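Local coordinates for Uly1 (Catenovulum maritimum, PDB 7DRQ), which probably cleaves ulvan, the acidic polysaccharide of green seaweeds, as a calcium-binding lyase of polysaccharide lyase family 24, at residues F91-T96 / Y147-Y152; T107-A112 / H129-N134; L124-H129 / D183-T188. All blocks are in the same frame, centred on the assembly; numbering follows the deposited sequence.

Overall arrangement
All three contacts lie in one region of a beta-propeller, around the three-strand antiparallel sheet 111-115, 122-126 and 150-152. Interaction 2 flanks the open end of hairpin 111-115/122-126. Interaction 3 starts from strand 122-126 and reaches the calcium loop 183-188. Interaction 1 brings in F91-T96, which runs on from the end of strand 86-91 of the preceding sheet, against Y147-Y152. The centres of interactions 1 and 3 are about 4 Å apart, and interaction 2 lies about 10 and 9 Å from them. Along the chain interaction 2 is nested inside interaction 1, and interaction 3 alternates with both. D127 ties them together: it bonds H93 and N109. One calcium-bearing blade is thus tied to its neighbour.

Interaction 1: F91-T96 / Y147-Y152; sequences FPHQHT and YFRYSY
H93 and R149 meet where two neighbouring beta-propeller blades face each other. F91-T96 leaves strand 86-91, the outermost strand of one sheet. Y147-Y152 leads into strand 150-152, at the edge of the next. The close part is H93 and T96 against R149. The imidazole comes over one face of the guanidinium, with H93 CE1 3.7 Å from R149 CZ. The two planes are 53° apart, so this is an inclined approach and not a flat stack. H93 CG lies anti to the backbone N (chi1 -175°), which carries the ring across the arginine at about a right angle. T96, though partly exposed, lies at the guanidinium edge near its plane, with T96 OG1 3.1 Å from R149 NH1. T96 CG2 is 3.9 Å from R149 NH1. Both H93 and R149 are fixed by polar partners: H93 NE2 bonds D127 OD2, while R149 NH1 bonds D127 O and R149 NH2 pairs with D146 OD2. The buried charge of the arginine thus meets a carboxylate and a carbonyl oxygen, which probably offsets the cost of burying it.

The other end is looser. There the F91 ring only grazes S151, with F91 CE2 4.3 Å from S151 CB.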
loop_
_atom_site.group_PDB
_atom_site.type_symbol
_atom_site.label_atom_id
_atom_site.label_comp_id
_atom_site.label_asym_id
_atom_site.label_seq_id
_atom_site.Cartn_x
_atom_site.Cartn_y
_atom_site.Cartn_z
ATOM N N PHE A 91 -2.540 -18.498 9.561
ATOM C CA PHE A 91 -3.889 -18.098 9.928
ATOM C C PHE A 91 -4.916 -18.922 9.161
ATOM O O PHE A 91 -4.652 -19.373 8.045
ATOM C CB PHE A 91 -4.112 -16.603 9.653
ATOM C CG PHE A 91 -3.536 -15.718 10.719
ATOM C CD1 PHE A 91 -2.199 -15.367 10.690
ATOM C CD2 PHE A 91 -4.324 -15.262 11.769
ATOM C CE1 PHE A 91 -1.653 -14.579 11.693
ATOM C CE2 PHE A 91 -3.784 -14.462 12.775
ATOM C CZ PHE A 91 -2.454 -14.121 12.733
ATOM N N PRO A 92 -6.085 -19.160 9.759
ATOM C CA PRO A 92 -7.084 -20.006 9.085
ATOM C C PRO A 92 -7.592 -19.422 7.781
ATOM O O PRO A 92 -7.952 -20.186 6.878
ATOM C CB PRO A 92 -8.214 -20.115 10.122
ATOM C CG PRO A 92 -7.568 -19.841 11.440
ATOM C CD PRO A 92 -6.402 -18.921 11.178
ATOM N N HIS A 93 -7.646 -18.097 7.655
ATOM C CA HIS A 93 -8.235 -17.495 6.463
ATOM C C HIS A 93 -7.431 -17.820 5.208
ATOM O O HIS A 93 -6.199 -17.793 5.218
ATOM C CB HIS A 93 -8.313 -15.985 6.600
ATOM C CG HIS A 93 -9.029 -15.329 5.459
ATOM N ND1 HIS A 93 -10.399 -15.388 5.316
ATOM C CD2 HIS A 93 -8.568 -14.624 4.399
ATOM C CE1 HIS A 93 -10.755 -14.727 4.227
ATOM N NE2 HIS A 93 -9.664 -14.259 3.649
ATOM N N GLN A 94 -8.140 -18.061 4.104
ATOM C CA GLN A 94 -7.527 -18.314 2.805
ATOM C C GLN A 94 -7.982 -17.243 1.828
ATOM O O GLN A 94 -9.133 -16.812 1.874
ATOM C CB GLN A 94 -7.899 -19.700 2.250
ATOM C CG GLN A 94 -7.471 -20.867 3.135
ATOM C CD GLN A 94 -8.273 -22.116 2.853
ATOM O OE1 GLN A 94 -9.407 -22.256 3.321
ATOM N NE2 GLN A 94 -7.700 -23.023 2.070
ATOM N N HIS A 95 -7.066 -16.810 0.953
ATOM C CA HIS A 95 -7.385 -15.814 -0.071
ATOM C C HIS A 95 -8.681 -16.181 -0.786
ATOM O O HIS A 95 -8.815 -17.292 -1.309
ATOM C CB HIS A 95 -6.217 -15.737 -1.066
ATOM C CG HIS A 95 -6.411 -14.745 -2.174
ATOM N ND1 HIS A 95 -6.829 -13.447 -1.959
ATOM C CD2 HIS A 95 -6.212 -14.860 -3.511
ATOM C CE1 HIS A 95 -6.892 -12.810 -3.117
ATOM N NE2 HIS A 95 -6.526 -13.646 -4.074
ATOM N N THR A 96 -9.649 -15.255 -0.798
ATOM C CA THR A 96 -10.939 -15.525 -1.419
ATOM C C THR A 96 -10.999 -15.065 -2.871
ATOM O O THR A 96 -12.051 -15.183 -3.502
ATOM C CB THR A 96 -12.077 -14.890 -0.598
ATOM O OG1 THR A 96 -11.868 -13.476 -0.458
ATOM C CG2 THR A 96 -12.138 -15.530 0.780
ATOM N N TYR A 147 -17.113 -8.921 5.546
ATOM C CA TYR A 147 -16.724 -8.019 4.463
ATOM C C TYR A 147 -15.544 -7.135 4.839
ATOM O O TYR A 147 -14.918 -6.542 3.948
ATOM C CB TYR A 147 -17.903 -7.125 4.059
ATOM C CG TYR A 147 -18.510 -6.421 5.247
ATOM C CD1 TYR A 147 -17.986 -5.221 5.711
ATOM C CD2 TYR A 147 -19.595 -6.969 5.920
ATOM C CE1 TYR A 147 -18.536 -4.577 6.805
ATOM C CE2 TYR A 147 -20.145 -6.340 7.014
ATOM C CZ TYR A 147 -19.610 -5.148 7.451
ATOM O OH TYR A 147 -20.150 -4.509 8.536
ATOM N N PHE A 148 -15.243 -7.034 6.135
ATOM C CA PHE A 148 -14.095 -6.312 6.663
ATOM C C PHE A 148 -13.338 -7.304 7.536
ATOM O O PHE A 148 -13.954 -8.011 8.340
ATOM C CB PHE A 148 -14.534 -5.076 7.483
ATOM C CG PHE A 148 -13.390 -4.287 8.053
ATOM C CD1 PHE A 148 -12.763 -3.310 7.294
ATOM C CD2 PHE A 148 -12.928 -4.535 9.339
ATOM C CE1 PHE A 148 -11.689 -2.603 7.797
ATOM C CE2 PHE A 148 -11.855 -3.823 9.862
ATOM C CZ PHE A 148 -11.235 -2.846 9.090
ATOM N N ARG A 149 -12.018 -7.387 7.359
ATOM C CA ARG A 149 -11.250 -8.526 7.871
ATOM C C ARG A 149 -10.033 -8.043 8.657
ATOM O O ARG A 149 -9.005 -7.686 8.075
ATOM C CB ARG A 149 -10.847 -9.454 6.720
ATOM C CG ARG A 149 -12.060 -10.066 6.019
ATOM C CD ARG A 149 -11.739 -10.741 4.685
ATOM N NE ARG A 149 -12.881 -11.564 4.287
ATOM C CZ ARG A 149 -13.087 -12.068 3.076
ATOM N NH1 ARG A 149 -12.229 -11.833 2.091
ATOM N NH2 ARG A 149 -14.163 -12.818 2.859
ATOM N N TYR A 150 -10.145 -8.068 9.985
ATOM C CA TYR A 150 -9.129 -7.536 10.886
ATOM C C TYR A 150 -8.737 -8.605 11.894
ATOM O O TYR A 150 -9.608 -9.232 12.511
ATOM C CB TYR A 150 -9.677 -6.287 11.597
ATOM C CG TYR A 150 -8.827 -5.723 12.712
ATOM C CD1 TYR A 150 -7.464 -5.501 12.542
ATOM C CD2 TYR A 150 -9.406 -5.369 13.927
ATOM C CE1 TYR A 150 -6.684 -4.971 13.576
ATOM C CE2 TYR A 150 -8.648 -4.825 14.961
ATOM C CZ TYR A 150 -7.288 -4.633 14.781
ATOM O OH TYR A 150 -6.542 -4.094 15.805
ATOM N N SER A 151 -7.434 -8.800 12.079
ATOM C CA SER A 151 -6.926 -9.701 13.104
ATOM C C SER A 151 -5.936 -8.938 13.971
ATOM O O SER A 151 -5.219 -8.054 13.490
ATOM C CB SER A 151 -6.256 -10.943 12.477
ATOM O OG SER A 151 -7.225 -11.812 11.911
ATOM N N TYR A 152 -5.905 -9.266 15.263
ATOM C CA TYR A 152 -5.032 -8.529 16.163
ATOM C C TYR A 152 -4.673 -9.393 17.359
ATOM O O TYR A 152 -5.317 -10.405 17.649
ATOM C CB TYR A 152 -5.659 -7.204 16.626
ATOM C CG TYR A 152 -6.862 -7.363 17.528
ATOM C CD1 TYR A 152 -8.127 -7.643 16.999
ATOM C CD2 TYR A 152 -6.746 -7.233 18.902
ATOM C CE1 TYR A 152 -9.244 -7.780 17.832
ATOM C CE2 TYR A 152 -7.859 -7.372 19.743
ATOM C CZ TYR A 152 -9.098 -7.656 19.198
ATOM O OH TYR A 152 -10.197 -7.792 20.034
#

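Interaction 2: T107-A112 / H129-N134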
loop_
_atom_site.group_PDB
_atom_site.type_symbol
_atom_site.label_atom_id
_atom_site.label_comp_id
_atom_site.label_asym_id
_atom_site.label_seq_id
_atom_site.Cartn_x
_atom_site.Cartn_y
_atom_site.Cartn_z
ATOM N N THR A 107 -4.911 -9.151 -6.651
ATOM C CA THR A 107 -3.790 -8.483 -5.991
ATOM C C THR A 107 -4.187 -7.216 -5.238
ATOM O O THR A 107 -3.323 -6.629 -4.578
ATOM C CB THR A 107 -2.663 -8.160 -6.990
ATOM O OG1 THR A 107 -3.194 -7.527 -8.163
ATOM C CG2 THR A 107 -1.900 -9.442 -7.387
ATOM N N HIS A 108 -5.449 -6.768 -5.303
ATOM C CA HIS A 108 -5.868 -5.736 -4.362
ATOM C C HIS A 108 -5.812 -6.252 -2.935
ATOM O O HIS A 108 -5.639 -5.469 -1.994
ATOM C CB HIS A 108 -7.300 -5.264 -4.636
ATOM C CG HIS A 108 -7.453 -4.488 -5.906
ATOM N ND1 HIS A 108 -7.667 -5.096 -7.127
ATOM C CD2 HIS A 108 -7.444 -3.155 -6.143
ATOM C CE1 HIS A 108 -7.768 -4.167 -8.063
ATOM N NE2 HIS A 108 -7.646 -2.981 -7.490
ATOM N N ASN A 109 -6.006 -7.554 -2.759
ATOM C CA ASN A 109 -6.387 -8.139 -1.477
ATOM C C ASN A 109 -5.173 -8.503 -0.638
ATOM O O ASN A 109 -5.025 -9.634 -0.181
ATOM C CB ASN A 109 -7.266 -9.360 -1.717
ATOM C CG ASN A 109 -8.645 -8.989 -2.208
ATOM O OD1 ASN A 109 -8.835 -7.935 -2.816
ATOM N ND2 ASN A 109 -9.615 -9.871 -1.966
ATOM N N THR A 110 -4.305 -7.527 -0.423
ATOM C CA THR A 110 -3.053 -7.744 0.288
ATOM C C THR A 110 -3.288 -7.954 1.787
ATOM O O THR A 110 -4.382 -7.758 2.319
ATOM C CB THR A 110 -2.122 -6.556 0.059
ATOM O OG1 THR A 110 -2.798 -5.351 0.474
ATOM C CG2 THR A 110 -1.753 -6.463 -1.395
ATOM N N ILE A 111 -2.218 -8.359 2.468
ATOM C CA ILE A 111 -2.191 -8.497 3.921
ATOM C C ILE A 111 -1.292 -7.402 4.471
ATOM O O ILE A 111 -0.064 -7.468 4.325
ATOM C CB ILE A 111 -1.674 -9.871 4.359
ATOM C CG1 ILE A 111 -2.376 -11.009 3.605
ATOM C CG2 ILE A 111 -1.806 -10.010 5.886
ATOM C CD1 ILE A 111 -1.477 -12.266 3.484
ATOM N N ALA A 112 -1.888 -6.419 5.139
ATOM C CA ALA A 112 -1.128 -5.353 5.773
ATOM C C ALA A 112 -0.843 -5.718 7.223
ATOM O O ALA A 112 -1.671 -6.344 7.890
ATOM C CB ALA A 112 -1.887 -4.028 5.719
ATOM N N HIS A 129 -11.395 -5.992 -1.005
ATOM C CA HIS A 129 -11.500 -5.082 -2.146
ATOM C C HIS A 129 -12.920 -4.509 -2.166
ATOM O O HIS A 129 -13.759 -4.904 -2.983
ATOM C CB HIS A 129 -11.145 -5.763 -3.468
ATOM C CG HIS A 129 -11.044 -4.811 -4.620
ATOM N ND1 HIS A 129 -10.697 -5.213 -5.893
ATOM C CD2 HIS A 129 -11.230 -3.470 -4.687
ATOM C CE1 HIS A 129 -10.697 -4.164 -6.698
ATOM N NE2 HIS A 129 -11.013 -3.095 -5.992
ATOM N N ALA A 130 -13.169 -3.561 -1.259
ATOM C CA ALA A 130 -14.434 -2.825 -1.207
ATOM C C ALA A 130 -15.637 -3.753 -1.035
ATOM O O ALA A 130 -16.697 -3.548 -1.634
ATOM C CB ALA A 130 -14.599 -1.946 -2.449
ATOM N N TYR A 131 -15.493 -4.772 -0.195
ATOM C CA TYR A 131 -16.615 -5.678 -0.004
ATOM C C TYR A 131 -17.621 -5.075 0.972
ATOM O O TYR A 131 -17.303 -4.179 1.758
ATOM C CB TYR A 131 -16.134 -7.047 0.480
ATOM C CG TYR A 131 -15.140 -7.673 -0.477
ATOM C CD1 TYR A 131 -15.332 -7.600 -1.848
ATOM C CD2 TYR A 131 -13.998 -8.306 -0.007
ATOM C CE1 TYR A 131 -14.420 -8.166 -2.743
ATOM C CE2 TYR A 131 -13.073 -8.865 -0.886
ATOM C CZ TYR A 131 -13.287 -8.788 -2.247
ATOM O OH TYR A 131 -12.380 -9.342 -3.116
ATOM N N ARG A 132 -18.857 -5.569 0.892
ATOM C CA ARG A 132 -19.967 -5.088 1.705
ATOM C C ARG A 132 -20.833 -6.282 2.072
ATOM O O ARG A 132 -20.647 -7.384 1.558
ATOM C CB ARG A 132 -20.796 -4.023 0.962
ATOM C CG ARG A 132 -20.948 -4.315 -0.514
ATOM C CD ARG A 132 -21.512 -3.126 -1.296
ATOM N NE ARG A 132 -21.147 -3.211 -2.716
ATOM C CZ ARG A 132 -21.783 -3.963 -3.614
ATOM N NH1 ARG A 132 -22.826 -4.705 -3.255
ATOM N NH2 ARG A 132 -21.378 -3.975 -4.876
ATOM N N GLU A 133 -21.807 -6.057 2.961
ATOM C CA GLU A 133 -22.583 -7.189 3.465
ATOM C C GLU A 133 -23.347 -7.898 2.353
ATOM O O GLU A 133 -23.599 -9.104 2.450
ATOM C CB GLU A 133 -23.538 -6.736 4.569
ATOM C CG GLU A 133 -24.656 -5.828 4.107
ATOM C CD GLU A 133 -25.428 -5.282 5.279
ATOM O OE1 GLU A 133 -25.440 -5.962 6.325
ATOM O OE2 GLU A 133 -25.997 -4.179 5.170
ATOM N N ASN A 134 -23.707 -7.184 1.283
ATOM C CA ASN A 134 -24.429 -7.801 0.181
ATOM C C ASN A 134 -23.539 -8.014 -1.041
ATOM O O ASN A 134 -24.043 -8.094 -2.165
ATOM C CB ASN A 134 -25.672 -6.980 -0.173
ATOM C CG ASN A 134 -25.334 -5.609 -0.704
ATOM O OD1 ASN A 134 -24.241 -5.089 -0.471
ATOM N ND2 ASN A 134 -26.264 -5.018 -1.443
#
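H108 and H129 stack face to face where a beta-propeller hairpin opens. H108 lies in the loop leading into strand 111-115. H129 comes just after strand 122-126, which pairs with 111-115 in the sheet. The ring centroids are 3.6 Å apart, with the planes 23° from parallel. H129 CG lies anti to the backbone N (chi1 -171°), which carries the imidazole out over H108. H129 CE1 sits over the centre of the H108 ring, 3.2 Å from H108 ND1. H108 CG in turn lies over the H129 ring toward its rim. The overlap is close, and H108 CB adds a CH-pi contact over the H129 face, 3.9 Å from the ring centroid.

Beside the stack, N109 makes the polar link. N109 ND2 donates to Y131 OH at 3.0 Å. The bond is almost straight, 174°, and the hydroxyl oxygen lies in the amide plane. Amide and phenol ring are strongly turned against each other, and ND2 comes in at the ring's edge. N109 OD1 points instead at the histidine, 3.2 Å from H129 CB.

The second shell holds these groups in place. E106 bonds both histidines, OE1 to H108 ND1 and OE2 to H129 ND1, so one carboxylate fixes the rotation of the pair. Y42 packs edge-to-face on H108. D127 OD1 is a further partner of N109 ND2, so the amide nitrogen has two acceptors. T202 of strand 201-208 touches H129, which brings the following sheet to the contact. The backbone of A112 pairs with L125, and that of T110 with D127, keeping the hairpin in line. N109 itself is the centre of an inverse gamma turn, closed by a weak bond from T110 N to H108 O of 2.9 Å.

Interaction 3: L124-H129 / D183-T188. With CA (calcium ion), chain C.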
loop_
_atom_site.group_PDB
_atom_site.type_symbol
_atom_site.label_atom_id
_atom_site.label_comp_id
_atom_site.label_asym_id
_atom_site.label_seq_id
_atom_site.Cartn_x
_atom_site.Cartn_y
_atom_site.Cartn_z
ATOM N N LEU A 124 -3.325 -6.970 11.754
ATOM C CA LEU A 124 -3.378 -7.496 10.394
ATOM C C LEU A 124 -4.701 -7.120 9.743
ATOM O O LEU A 124 -5.766 -7.302 10.347
ATOM C CB LEU A 124 -3.234 -9.020 10.384
ATOM C CG LEU A 124 -1.906 -9.548 10.920
ATOM C CD1 LEU A 124 -2.043 -11.018 11.247
ATOM C CD2 LEU A 124 -0.813 -9.323 9.869
ATOM N N LEU A 125 -4.631 -6.646 8.505
ATOM C CA LEU A 125 -5.810 -6.368 7.692
ATOM C C LEU A 125 -5.631 -7.057 6.355
ATOM O O LEU A 125 -4.590 -6.892 5.714
ATOM C CB LEU A 125 -5.981 -4.865 7.497
ATOM C CG LEU A 125 -6.452 -4.132 8.750
ATOM C CD1 LEU A 125 -6.242 -2.645 8.588
ATOM C CD2 LEU A 125 -7.923 -4.432 9.063
ATOM N N TYR A 126 -6.623 -7.833 5.917
ATOM C CA TYR A 126 -6.318 -8.624 4.732
ATOM C C TYR A 126 -7.546 -8.957 3.898
ATOM O O TYR A 126 -8.675 -9.013 4.389
ATOM C CB TYR A 126 -5.602 -9.917 5.107
ATOM C CG TYR A 126 -6.147 -10.698 6.293
ATOM C CD1 TYR A 126 -7.151 -11.658 6.124
ATOM C CD2 TYR A 126 -5.591 -10.545 7.564
ATOM C CE1 TYR A 126 -7.605 -12.417 7.203
ATOM C CE2 TYR A 126 -6.036 -11.301 8.650
ATOM C CZ TYR A 126 -7.042 -12.234 8.466
ATOM O OH TYR A 126 -7.479 -12.984 9.548
ATOM N N ASP A 127 -7.272 -9.210 2.615
ATOM C CA ASP A 127 -8.192 -9.872 1.694
ATOM C C ASP A 127 -9.458 -9.052 1.479
ATOM O O ASP A 127 -10.574 -9.569 1.559
ATOM C CB ASP A 127 -8.531 -11.290 2.157
ATOM C CG ASP A 127 -8.853 -12.207 0.989
ATOM O OD1 ASP A 127 -8.482 -11.863 -0.155
ATOM O OD2 ASP A 127 -9.471 -13.269 1.202
HETATM N N MSE A 128 -9.271 -7.761 1.211
HETATM C CA MSE A 128 -10.368 -6.806 1.038
HETATM C C MSE A 128 -10.285 -6.038 -0.271
HETATM O O MSE A 128 -9.236 -5.495 -0.619
HETATM C CB MSE A 128 -10.364 -5.814 2.195
HETATM C CG MSE A 128 -10.576 -6.447 3.541
HETATM SE SE MSE A 128 -10.835 -5.065 4.847
HETATM C CE MSE A 128 -9.027 -5.050 5.614
ATOM N N HIS A 129 -11.395 -5.992 -1.005
ATOM C CA HIS A 129 -11.500 -5.082 -2.146
ATOM C C HIS A 129 -12.920 -4.509 -2.166
ATOM O O HIS A 129 -13.759 -4.904 -2.983
ATOM C CB HIS A 129 -11.145 -5.763 -3.468
ATOM C CG HIS A 129 -11.044 -4.811 -4.620
ATOM N ND1 HIS A 129 -10.697 -5.213 -5.893
ATOM C CD2 HIS A 129 -11.230 -3.470 -4.687
ATOM C CE1 HIS A 129 -10.697 -4.164 -6.698
ATOM N NE2 HIS A 129 -11.013 -3.095 -5.992
ATOM N N ASP A 183 -12.210 -18.581 14.243
ATOM C CA ASP A 183 -12.540 -17.292 13.636
ATOM C C ASP A 183 -11.677 -16.233 14.313
ATOM O O ASP A 183 -11.943 -15.823 15.451
ATOM C CB ASP A 183 -14.034 -17.011 13.784
ATOM C CG ASP A 183 -14.477 -15.691 13.156
ATOM O OD1 ASP A 183 -13.629 -14.867 12.739
ATOM O OD2 ASP A 183 -15.712 -15.476 13.109
ATOM N N TYR A 184 -10.626 -15.796 13.611
ATOM C CA TYR A 184 -9.773 -14.703 14.060
ATOM C C TYR A 184 -10.056 -13.393 13.336
ATOM O O TYR A 184 -9.254 -12.455 13.443
ATOM C CB TYR A 184 -8.300 -15.072 13.874
ATOM C CG TYR A 184 -7.830 -16.130 14.840
ATOM C CD1 TYR A 184 -7.970 -17.477 14.536
ATOM C CD2 TYR A 184 -7.241 -15.780 16.049
ATOM C CE1 TYR A 184 -7.541 -18.450 15.415
ATOM C CE2 TYR A 184 -6.808 -16.752 16.936
ATOM C CZ TYR A 184 -6.966 -18.080 16.608
ATOM O OH TYR A 184 -6.539 -19.062 17.469
ATOM N N LYS A 185 -11.162 -13.301 12.601
ATOM C CA LYS A 185 -11.439 -12.145 11.755
ATOM C C LYS A 185 -12.517 -11.286 12.403
ATOM O O LYS A 185 -13.614 -11.767 12.702
ATOM C CB LYS A 185 -11.859 -12.585 10.350
ATOM C CG LYS A 185 -10.741 -13.305 9.556
ATOM C CD LYS A 185 -11.244 -13.731 8.175
ATOM C CE LYS A 185 -12.267 -14.859 8.291
ATOM N NZ LYS A 185 -12.867 -15.249 6.975
ATOM N N HIS A 186 -12.185 -10.026 12.641
ATOM C CA HIS A 186 -13.072 -9.080 13.288
ATOM C C HIS A 186 -13.645 -8.126 12.251
ATOM O O HIS A 186 -12.944 -7.674 11.341
ATOM C CB HIS A 186 -12.328 -8.311 14.373
ATOM C CG HIS A 186 -11.823 -9.195 15.467
ATOM N ND1 HIS A 186 -12.512 -9.379 16.648
ATOM C CD2 HIS A 186 -10.719 -9.979 15.542
ATOM C CE1 HIS A 186 -11.842 -10.225 17.413
ATOM N NE2 HIS A 186 -10.752 -10.605 16.764
ATOM N N LEU A 187 -14.921 -7.827 12.400
ATOM C CA LEU A 187 -15.653 -7.047 11.414
ATOM C C LEU A 187 -15.529 -5.546 11.647
ATOM O O LEU A 187 -16.111 -4.760 10.887
ATOM C CB LEU A 187 -17.129 -7.467 11.439
ATOM C CG LEU A 187 -17.994 -7.180 10.216
ATOM C CD1 LEU A 187 -17.380 -7.824 8.977
ATOM C CD2 LEU A 187 -19.407 -7.688 10.457
ATOM N N THR A 188 -14.781 -5.144 12.674
ATOM C CA THR A 188 -14.659 -3.763 13.116
ATOM C C THR A 188 -13.335 -3.608 13.845
ATOM O O THR A 188 -12.780 -4.574 14.378
ATOM C CB THR A 188 -15.820 -3.350 14.047
ATOM O OG1 THR A 188 -15.536 -2.073 14.639
ATOM C CG2 THR A 188 -16.006 -4.379 15.174
HETATM CA CA CA C . -15.473 -13.176 12.280
HETATM O O HOH W 1 -16.180 -11.043 11.244
HETATM O O HOH W 2 -17.874 -13.493 11.633
HETATM O O HOH W 3 -15.183 -13.891 9.954
#
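Calcium site 1 of this beta-propeller adjoins the contact, on the K185 side away from Y126. Here Y126 of strand 122-126 meets K185 of the loop that holds the ion. The phenol end does the touching. Y126 OH is 3.3 Å from K185 CG, and Y126 CE1 is 4.0 Å from K185 CD, an oblique approach. The two side chains cross at about a right angle. Y126 takes the cramped first torsion, CG between backbone N and carbonyl carbon (chi1 44°), which sends its ring out to the loop. K185 bends at chi3 (-70°), and its NZ ends in a salt bridge with D146.

The metal is held by the loop itself. D183 OD1 and D183 OD2 each lie 2.5 Å from the calcium. K185 O binds it at 2.4 Å. Three waters and D173 complete the coordination. D183 OD1 also accepts from K185 N at 2.9 Å, an Asx turn. One carboxylate therefore grips the ion and folds the loop that supplies the next ligand.

S151 links the two sides: its OG bonds Y126 OH and also Y184 O. A phenylalanine in place of Y126 would probably leave S151 OG without one partner and open a small gap beside K185 CG. The lysine uses its backbone oxygen for the metal, its methylene carbons for the tyrosine and its amine for D146. With only its carbonyl oxygen on the metal, the lysine keeps its amine on D146, which probably limits repulsion between the two positive charges, while the ion's own charge is likely to be offset mainly by the two aspartates.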